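Local coordinates for protein TRAS1 ORF2p (Bombyx mori, PDB 1WDU) that probably nicks telomeric DNA through this N-terminal endonuclease domain, so that its non-LTR retrotransposon can insert there, at residues 114-126 with 144-156. The protein carries 1 engineered substitution. Numbering follows the deposited sequence.
Sequences AWEITLVSYYFEP and MGPKRLIFGGDAN. With PO4 (phosphate ion), chain C.
Tyr122 lays its ring flat over the backbone of Gly153, whose CA stands 3.5 Å from the ring centroid and almost on the ring normal, a CH-pi contact. The ring gets there because CG lies between the backbone N and the carbonyl carbon (chi1 68°), folding the side chain across the neighbouring strand. Glycine suits the place: a CB on Gly153 would clash with Tyr122 O. Tyr122 CE1 also lies 4.1 Å from Phe151 CB, and Tyr122 CE2 4.0 Å from Ala155 CB. Replacing Tyr122 by an alanine removes the ring, and would probably leave the backbone of Gly153 uncovered and a gap between Phe151 and Ala155.

On the same face of the sheet, Val120 and Phe151 are packed neighbours, and Thr118 lies alongside Leu149, its CB 3.6 Å from Leu149 CD2, while its CG2 meets Met144 CG. On the other face Ile117, Leu119 and Ile150 form an apolar patch, where Ile117 CG2 touches Ile150 CD1 at 3.8 Å; branched, apolar side chains suit this buried patch.

Between the two faces runs a parallel ladder of seven backbone hydrogen bonds, from Thr118 N to Arg148 O up to Phe124 N to Asp154 O. At the C-terminal ends Tyr123 and Asp154 point the same way, and Tyr123 OH donates to phosphate O3 at 2.7 Å, with that oxygen in the plane of the ring at its edge. Asp154 OD1 accepts from Asn156 N (2.9 Å), an Asx turn that helps fix the carboxylate beside the anion. His234 also binds this phosphate.

Helix 131-142 connects the two strands and touches Phe151 through Ile137. This is a beta-alpha-beta crossover in the four-layered alpha/beta sandwich of DNase I-like endonucleases; the phosphate, probably from the crystallisation liquor, sits at the strands' C-terminal ends, consistent with that family's active-site pocket.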
ATOM      1  N   ALA A 114     -20.371  -4.476   7.544  1.00 54.82           N
ATOM      2  CA  ALA A 114     -19.506  -4.227   8.691  1.00 53.70           C
ATOM      3  C   ALA A 114     -18.846  -2.850   8.748  1.00 53.73           C
ATOM      4  O   ALA A 114     -18.701  -2.279   9.829  1.00 54.25           O
ATOM      5  CB  ALA A 114     -18.438  -5.308   8.750  1.00 51.94           C
ATOM      6  N   TRP A 115     -18.436  -2.320   7.598  1.00 52.94           N
ATOM      7  CA  TRP A 115     -17.770  -1.023   7.569  1.00 52.63           C
ATOM      8  C   TRP A 115     -17.507  -0.474   6.174  1.00 51.14           C
ATOM      9  O   TRP A 115     -17.869  -1.081   5.172  1.00 51.83           O
ATOM     10  CB  TRP A 115     -16.434  -1.111   8.322  1.00 54.79           C
ATOM     11  CG  TRP A 115     -15.642  -2.387   8.084  1.00 56.84           C
ATOM     12  CD1 TRP A 115     -15.204  -3.259   9.039  1.00 57.68           C
ATOM     13  CD2 TRP A 115     -15.180  -2.913   6.824  1.00 58.54           C
ATOM     14  NE1 TRP A 115     -14.503  -4.290   8.462  1.00 59.12           N
ATOM     15  CE2 TRP A 115     -14.472  -4.104   7.104  1.00 59.24           C
ATOM     16  CE3 TRP A 115     -15.295  -2.494   5.489  1.00 58.47           C
ATOM     17  CZ2 TRP A 115     -13.882  -4.885   6.096  1.00 59.31           C
ATOM     18  CZ3 TRP A 115     -14.705  -3.270   4.486  1.00 58.11           C
ATOM     19  CH2 TRP A 115     -14.008  -4.452   4.799  1.00 58.56           C
ATOM     20  N   GLU A 116     -16.879   0.696   6.132  1.00 50.12           N
ATOM     21  CA  GLU A 116     -16.504   1.338   4.878  1.00 49.02           C
ATOM     22  C   GLU A 116     -15.086   1.851   5.101  1.00 46.31           C
ATOM     23  O   GLU A 116     -14.854   2.690   5.971  1.00 44.86           O
ATOM     24  CB  GLU A 116     -17.435   2.498   4.544  1.00 51.03           C
ATOM     25  CG  GLU A 116     -17.296   2.963   3.099  1.00 56.53           C
ATOM     26  CD  GLU A 116     -18.325   4.007   2.713  1.00 59.12           C
ATOM     27  OE1 GLU A 116     -19.495   3.864   3.137  1.00 61.58           O
ATOM     28  OE2 GLU A 116     -17.972   4.960   1.980  1.00 59.27           O
ATOM     29  N   ILE A 117     -14.144   1.338   4.313  1.00 42.84           N
ATOM     30  CA  ILE A 117     -12.742   1.710   4.451  1.00 38.67           C
ATOM     31  C   ILE A 117     -12.127   2.371   3.217  1.00 37.38           C
ATOM     32  O   ILE A 117     -12.268   1.881   2.096  1.00 36.17           O
ATOM     33  CB  ILE A 117     -11.907   0.456   4.823  1.00 38.03           C
ATOM     34  CG1 ILE A 117     -12.410  -0.114   6.151  1.00 35.80           C
ATOM     35  CG2 ILE A 117     -10.424   0.804   4.907  1.00 38.69           C
ATOM     36  CD1 ILE A 117     -11.674  -1.339   6.614  1.00 38.35           C
ATOM     37  N   THR A 118     -11.447   3.493   3.434  1.00 34.88           N
ATOM     38  CA  THR A 118     -10.777   4.204   2.356  1.00 32.39           C
ATOM     39  C   THR A 118      -9.362   3.620   2.282  1.00 31.25           C
ATOM     40  O   THR A 118      -8.609   3.654   3.260  1.00 30.70           O
ATOM     41  CB  THR A 118     -10.700   5.715   2.650  1.00 34.73           C
ATOM     42  OG1 THR A 118     -12.022   6.226   2.858  1.00 38.57           O
ATOM     43  CG2 THR A 118     -10.055   6.465   1.481  1.00 35.27           C
ATOM     44  N   LEU A 119      -9.014   3.067   1.126  1.00 28.47           N
ATOM     45  CA  LEU A 119      -7.704   2.449   0.924  1.00 28.07           C
ATOM     46  C   LEU A 119      -6.824   3.284   0.020  1.00 26.17           C
ATOM     47  O   LEU A 119      -7.299   3.931  -0.902  1.00 25.89           O
ATOM     48  CB  LEU A 119      -7.848   1.075   0.270  1.00 27.12           C
ATOM     49  CG  LEU A 119      -8.548  -0.052   1.013  1.00 27.64           C
ATOM     50  CD1 LEU A 119      -8.831  -1.180   0.032  1.00 24.72           C
ATOM     51  CD2 LEU A 119      -7.671  -0.524   2.170  1.00 26.85           C
ATOM     52  N   VAL A 120      -5.528   3.268   0.273  1.00 25.52           N
ATOM     53  CA  VAL A 120      -4.659   4.018  -0.602  1.00 27.82           C
ATOM     54  C   VAL A 120      -3.353   3.296  -0.861  1.00 25.63           C
ATOM     55  O   VAL A 120      -2.751   2.728   0.047  1.00 28.18           O
ATOM     56  CB  VAL A 120      -4.422   5.465  -0.061  1.00 26.58           C
ATOM     57  CG1 VAL A 120      -4.552   5.481   1.423  1.00 29.00           C
ATOM     58  CG2 VAL A 120      -3.057   5.989  -0.511  1.00 23.74           C
ATOM     59  N   SER A 121      -2.959   3.275  -2.130  1.00 24.33           N
ATOM     60  CA  SER A 121      -1.709   2.661  -2.539  1.00 25.69           C
ATOM     61  C   SER A 121      -0.879   3.833  -3.044  1.00 26.21           C
ATOM     62  O   SER A 121      -1.352   4.636  -3.845  1.00 26.67           O
ATOM     63  CB  SER A 121      -1.927   1.634  -3.659  1.00 25.70           C
ATOM     64  OG  SER A 121      -0.697   1.019  -4.027  1.00 21.33           O
ATOM     65  N   TYR A 122       0.358   3.924  -2.569  1.00 26.90           N
ATOM     66  CA  TYR A 122       1.228   5.027  -2.942  1.00 26.25           C
ATOM     67  C   TYR A 122       2.648   4.596  -3.292  1.00 27.42           C
ATOM     68  O   TYR A 122       3.103   3.512  -2.924  1.00 26.02           O
ATOM     69  CB  TYR A 122       1.305   6.028  -1.793  1.00 22.11           C
ATOM     70  CG  TYR A 122       2.029   5.490  -0.571  1.00 23.46           C
ATOM     71  CD1 TYR A 122       1.330   4.907   0.491  1.00 20.82           C
ATOM     72  CD2 TYR A 122       3.423   5.568  -0.476  1.00 24.26           C
ATOM     73  CE1 TYR A 122       1.999   4.425   1.618  1.00 18.30           C
ATOM     74  CE2 TYR A 122       4.103   5.081   0.642  1.00 23.76           C
ATOM     75  CZ  TYR A 122       3.387   4.515   1.686  1.00 21.77           C
ATOM     76  OH  TYR A 122       4.078   4.050   2.783  1.00 19.69           O
ATOM     77  N   TYR A 123       3.338   5.485  -3.995  1.00 28.57           N
ATOM     78  CA  TYR A 123       4.720   5.282  -4.401  1.00 28.43           C
ATOM     79  C   TYR A 123       5.415   6.653  -4.508  1.00 28.15           C
ATOM     80  O   TYR A 123       4.988   7.526  -5.262  1.00 26.43           O
ATOM     81  CB  TYR A 123       4.789   4.546  -5.738  1.00 26.24           C
ATOM     82  CG  TYR A 123       6.203   4.412  -6.255  1.00 29.13           C
ATOM     83  CD1 TYR A 123       6.707   5.302  -7.203  1.00 30.27           C
ATOM     84  CD2 TYR A 123       7.059   3.436  -5.749  1.00 28.03           C
ATOM     85  CE1 TYR A 123       8.022   5.226  -7.632  1.00 30.96           C
ATOM     86  CE2 TYR A 123       8.373   3.351  -6.166  1.00 28.00           C
ATOM     87  CZ  TYR A 123       8.850   4.248  -7.108  1.00 31.02           C
ATOM     88  OH  TYR A 123      10.156   4.168  -7.520  1.00 32.48           O
ATOM     89  N   PHE A 124       6.482   6.826  -3.734  1.00 27.06           N
ATOM     90  CA  PHE A 124       7.245   8.067  -3.718  1.00 26.44           C
ATOM     91  C   PHE A 124       8.616   7.811  -4.367  1.00 28.35           C
ATOM     92  O   PHE A 124       9.384   6.969  -3.885  1.00 27.31           O
ATOM     93  CB  PHE A 124       7.438   8.535  -2.267  1.00 23.55           C
ATOM     94  CG  PHE A 124       6.143   8.708  -1.488  1.00 23.04           C
ATOM     95  CD1 PHE A 124       6.151   8.663  -0.098  1.00 17.58           C
ATOM     96  CD2 PHE A 124       4.922   8.919  -2.149  1.00 21.98           C
ATOM     97  CE1 PHE A 124       4.978   8.822   0.629  1.00 18.42           C
ATOM     98  CE2 PHE A 124       3.739   9.078  -1.434  1.00 19.77           C
ATOM     99  CZ  PHE A 124       3.768   9.029  -0.034  1.00 22.43           C
ATOM    100  N   GLU A 125       8.918   8.526  -5.453  1.00 28.00           N
ATOM    101  CA  GLU A 125      10.206   8.362  -6.131  1.00 31.91           C
ATOM    102  C   GLU A 125      11.303   8.578  -5.101  1.00 32.62           C
ATOM    103  O   GLU A 125      11.167   9.422  -4.215  1.00 34.39           O
ATOM    104  CB  GLU A 125      10.399   9.403  -7.234  1.00 34.12           C
ATOM    105  CG  GLU A 125       9.126   9.964  -7.816  1.00 39.07           C
ATOM    106  CD  GLU A 125       8.461   8.995  -8.736  1.00 42.42           C
ATOM    107  OE1 GLU A 125       9.133   8.017  -9.146  1.00 41.86           O
ATOM    108  OE2 GLU A 125       7.272   9.222  -9.057  1.00 44.39           O
ATOM    109  N   PRO A 126      12.411   7.831  -5.212  1.00 34.00           N
ATOM    110  CA  PRO A 126      13.524   7.966  -4.269  1.00 36.14           C
ATOM    111  C   PRO A 126      14.344   9.226  -4.552  1.00 37.78           C
ATOM    112  O   PRO A 126      15.087   9.695  -3.688  1.00 37.73           O
ATOM    113  CB  PRO A 126      14.334   6.702  -4.525  1.00 34.71           C
ATOM    114  CG  PRO A 126      14.216   6.572  -6.013  1.00 35.12           C
ATOM    115  CD  PRO A 126      12.725   6.821  -6.241  1.00 35.18           C
ATOM    116  N   MET A 144     -11.159  13.285   3.565  1.00 57.01           N
ATOM    117  CA  MET A 144     -11.698  11.931   3.608  1.00 59.07           C
ATOM    118  C   MET A 144     -12.025  11.444   5.019  1.00 59.35           C
ATOM    119  O   MET A 144     -12.239  10.249   5.233  1.00 59.91           O
ATOM    120  CB  MET A 144     -10.698  10.975   2.952  1.00 59.57           C
ATOM    121  CG  MET A 144     -11.304   9.748   2.321  1.00 61.15           C
ATOM    122  SD  MET A 144     -12.483  10.190   1.040  1.00 62.10           S
ATOM    123  CE  MET A 144     -14.009   9.602   1.833  1.00 60.66           C
ATOM    124  N   GLY A 145     -12.058  12.367   5.978  1.00 59.94           N
ATOM    125  CA  GLY A 145     -12.361  11.998   7.351  1.00 58.83           C
ATOM    126  C   GLY A 145     -11.153  11.446   8.086  1.00 59.09           C
ATOM    127  O   GLY A 145     -10.229  10.929   7.456  1.00 59.12           O
ATOM    128  N   PRO A 146     -11.128  11.546   9.427  1.00 58.55           N
ATOM    129  CA  PRO A 146     -10.034  11.064  10.280  1.00 57.46           C
ATOM    130  C   PRO A 146     -10.190   9.615  10.742  1.00 56.38           C
ATOM    131  O   PRO A 146      -9.562   9.198  11.720  1.00 56.37           O
ATOM    132  CB  PRO A 146     -10.081  12.031  11.449  1.00 57.45           C
ATOM    133  CG  PRO A 146     -11.557  12.184  11.636  1.00 58.71           C
ATOM    134  CD  PRO A 146     -12.057  12.382  10.212  1.00 58.52           C
ATOM    135  N   LYS A 147     -11.027   8.853  10.048  1.00 55.31           N
ATOM    136  CA  LYS A 147     -11.253   7.455  10.406  1.00 53.45           C
ATOM    137  C   LYS A 147     -11.316   6.548   9.182  1.00 50.66           C
ATOM    138  O   LYS A 147     -11.500   7.013   8.059  1.00 50.01           O
ATOM    139  CB  LYS A 147     -12.563   7.312  11.188  1.00 55.91           C
ATOM    140  CG  LYS A 147     -12.559   7.931  12.576  1.00 58.41           C
ATOM    141  CD  LYS A 147     -13.883   7.678  13.295  1.00 60.57           C
ATOM    142  CE  LYS A 147     -15.057   8.338  12.569  1.00 62.21           C
ATOM    143  NZ  LYS A 147     -16.362   8.139  13.275  1.00 63.17           N
ATOM    144  N   ARG A 148     -11.156   5.248   9.411  1.00 48.20           N
ATOM    145  CA  ARG A 148     -11.236   4.265   8.338  1.00 45.13           C
ATOM    146  C   ARG A 148     -10.227   4.488   7.208  1.00 41.81           C
ATOM    147  O   ARG A 148     -10.570   4.367   6.037  1.00 40.65           O
ATOM    148  CB  ARG A 148     -12.652   4.279   7.760  1.00 47.73           C
ATOM    149  CG  ARG A 148     -13.739   4.085   8.795  1.00 49.35           C
ATOM    150  CD  ARG A 148     -13.669   2.694   9.383  1.00 52.52           C
ATOM    151  NE  ARG A 148     -14.446   2.591  10.611  1.00 55.97           N
ATOM    152  CZ  ARG A 148     -14.575   1.473  11.313  1.00 57.24           C
ATOM    153  NH1 ARG A 148     -13.977   0.365  10.899  1.00 58.54           N
ATOM    154  NH2 ARG A 148     -15.292   1.463  12.428  1.00 57.28           N
ATOM    155  N   LEU A 149      -8.991   4.821   7.552  1.00 38.64           N
ATOM    156  CA  LEU A 149      -7.974   5.032   6.536  1.00 37.05           C
ATOM    157  C   LEU A 149      -6.849   4.008   6.653  1.00 34.71           C
ATOM    158  O   LEU A 149      -6.405   3.697   7.756  1.00 36.74           O
ATOM    159  CB  LEU A 149      -7.372   6.441   6.649  1.00 37.90           C
ATOM    160  CG  LEU A 149      -8.261   7.684   6.493  1.00 38.28           C
ATOM    161  CD1 LEU A 149      -7.366   8.923   6.435  1.00 37.29           C
ATOM    162  CD2 LEU A 149      -9.099   7.595   5.230  1.00 36.79           C
ATOM    163  N   ILE A 150      -6.410   3.478   5.514  1.00 31.05           N
ATOM    164  CA  ILE A 150      -5.294   2.527   5.457  1.00 29.31           C
ATOM    165  C   ILE A 150      -4.430   2.911   4.254  1.00 28.57           C
ATOM    166  O   ILE A 150      -4.931   3.015   3.131  1.00 25.22           O
ATOM    167  CB  ILE A 150      -5.742   1.056   5.242  1.00 29.19           C
ATOM    168  CG1 ILE A 150      -6.696   0.604   6.351  1.00 31.00           C
ATOM    169  CG2 ILE A 150      -4.516   0.146   5.248  1.00 25.78           C
ATOM    170  CD1 ILE A 150      -7.219  -0.831   6.157  1.00 29.45           C
ATOM    171  N   PHE A 151      -3.139   3.120   4.497  1.00 28.78           N
ATOM    172  CA  PHE A 151      -2.202   3.496   3.445  1.00 28.48           C
ATOM    173  C   PHE A 151      -1.154   2.425   3.329  1.00 28.47           C
ATOM    174  O   PHE A 151      -0.700   1.884   4.332  1.00 28.79           O
ATOM    175  CB  PHE A 151      -1.447   4.792   3.769  1.00 29.99           C
ATOM    176  CG  PHE A 151      -2.301   6.020   3.831  1.00 29.83           C
ATOM    177  CD1 PHE A 151      -3.146   6.245   4.915  1.00 28.37           C
ATOM    178  CD2 PHE A 151      -2.216   6.988   2.826  1.00 28.11           C
ATOM    179  CE1 PHE A 151      -3.892   7.425   5.001  1.00 27.49           C
ATOM    180  CE2 PHE A 151      -2.957   8.165   2.900  1.00 27.38           C
ATOM    181  CZ  PHE A 151      -3.799   8.383   3.995  1.00 27.71           C
ATOM    182  N   GLY A 152      -0.740   2.150   2.100  1.00 29.40           N
ATOM    183  CA  GLY A 152       0.292   1.158   1.883  1.00 27.74           C
ATOM    184  C   GLY A 152       1.077   1.496   0.634  1.00 27.07           C
ATOM    185  O   GLY A 152       0.498   1.841  -0.405  1.00 26.90           O
ATOM    186  N   GLY A 153       2.397   1.414   0.733  1.00 25.87           N
ATOM    187  CA  GLY A 153       3.218   1.695  -0.419  1.00 25.79           C
ATOM    188  C   GLY A 153       4.705   1.727  -0.136  1.00 25.88           C
ATOM    189  O   GLY A 153       5.168   1.318   0.930  1.00 23.36           O
ATOM    190  N   ASP A 154       5.443   2.220  -1.126  1.00 25.05           N
ATOM    191  CA  ASP A 154       6.883   2.352  -1.053  1.00 26.94           C
ATOM    192  C   ASP A 154       7.173   3.831  -0.822  1.00 26.26           C
ATOM    193  O   ASP A 154       6.921   4.658  -1.687  1.00 27.15           O
ATOM    194  CB  ASP A 154       7.514   1.894  -2.376  1.00 28.49           C
ATOM    195  CG  ASP A 154       9.028   1.950  -2.355  1.00 31.02           C
ATOM    196  OD1 ASP A 154       9.603   2.383  -1.335  1.00 32.23           O
ATOM    197  OD2 ASP A 154       9.648   1.560  -3.367  1.00 33.25           O
ATOM    198  N   ALA A 155       7.697   4.159   0.349  1.00 26.54           N
ATOM    199  CA  ALA A 155       8.014   5.541   0.677  1.00 26.27           C
ATOM    200  C   ALA A 155       9.453   5.909   0.347  1.00 26.77           C
ATOM    201  O   ALA A 155       9.811   7.092   0.372  1.00 28.77           O
ATOM    202  CB  ALA A 155       7.760   5.786   2.156  1.00 24.68           C
ATOM    203  N   ASN A 156      10.273   4.908   0.026  1.00 26.71           N
ATOM    204  CA  ASN A 156      11.686   5.152  -0.251  1.00 27.17           C
ATOM    205  C   ASN A 156      12.202   6.092   0.840  1.00 27.48           C
ATOM    206  O   ASN A 156      12.817   7.117   0.554  1.00 26.25           O
ATOM    207  CB  ASN A 156      11.874   5.810  -1.623  1.00 27.59           C
ATOM    208  CG  ASN A 156      11.892   4.808  -2.756  1.00 28.60           C
ATOM    209  OD1 ASN A 156      11.015   4.814  -3.622  1.00 30.11           O
ATOM    210  ND2 ASN A 156      12.894   3.939  -2.758  1.00 27.96           N
TER
HETATM  211  P   PO4 C 249      11.998   1.447  -6.687  1.00 76.15           P
HETATM  212  O1  PO4 C 249      13.096   2.219  -7.501  1.00 75.93           O
HETATM  213  O2  PO4 C 249      12.496   0.158  -6.072  1.00 75.78           O
HETATM  214  O3  PO4 C 249      11.259   2.398  -5.732  1.00 75.48           O
HETATM  215  O4  PO4 C 249      10.946   1.059  -7.745  1.00 75.70           O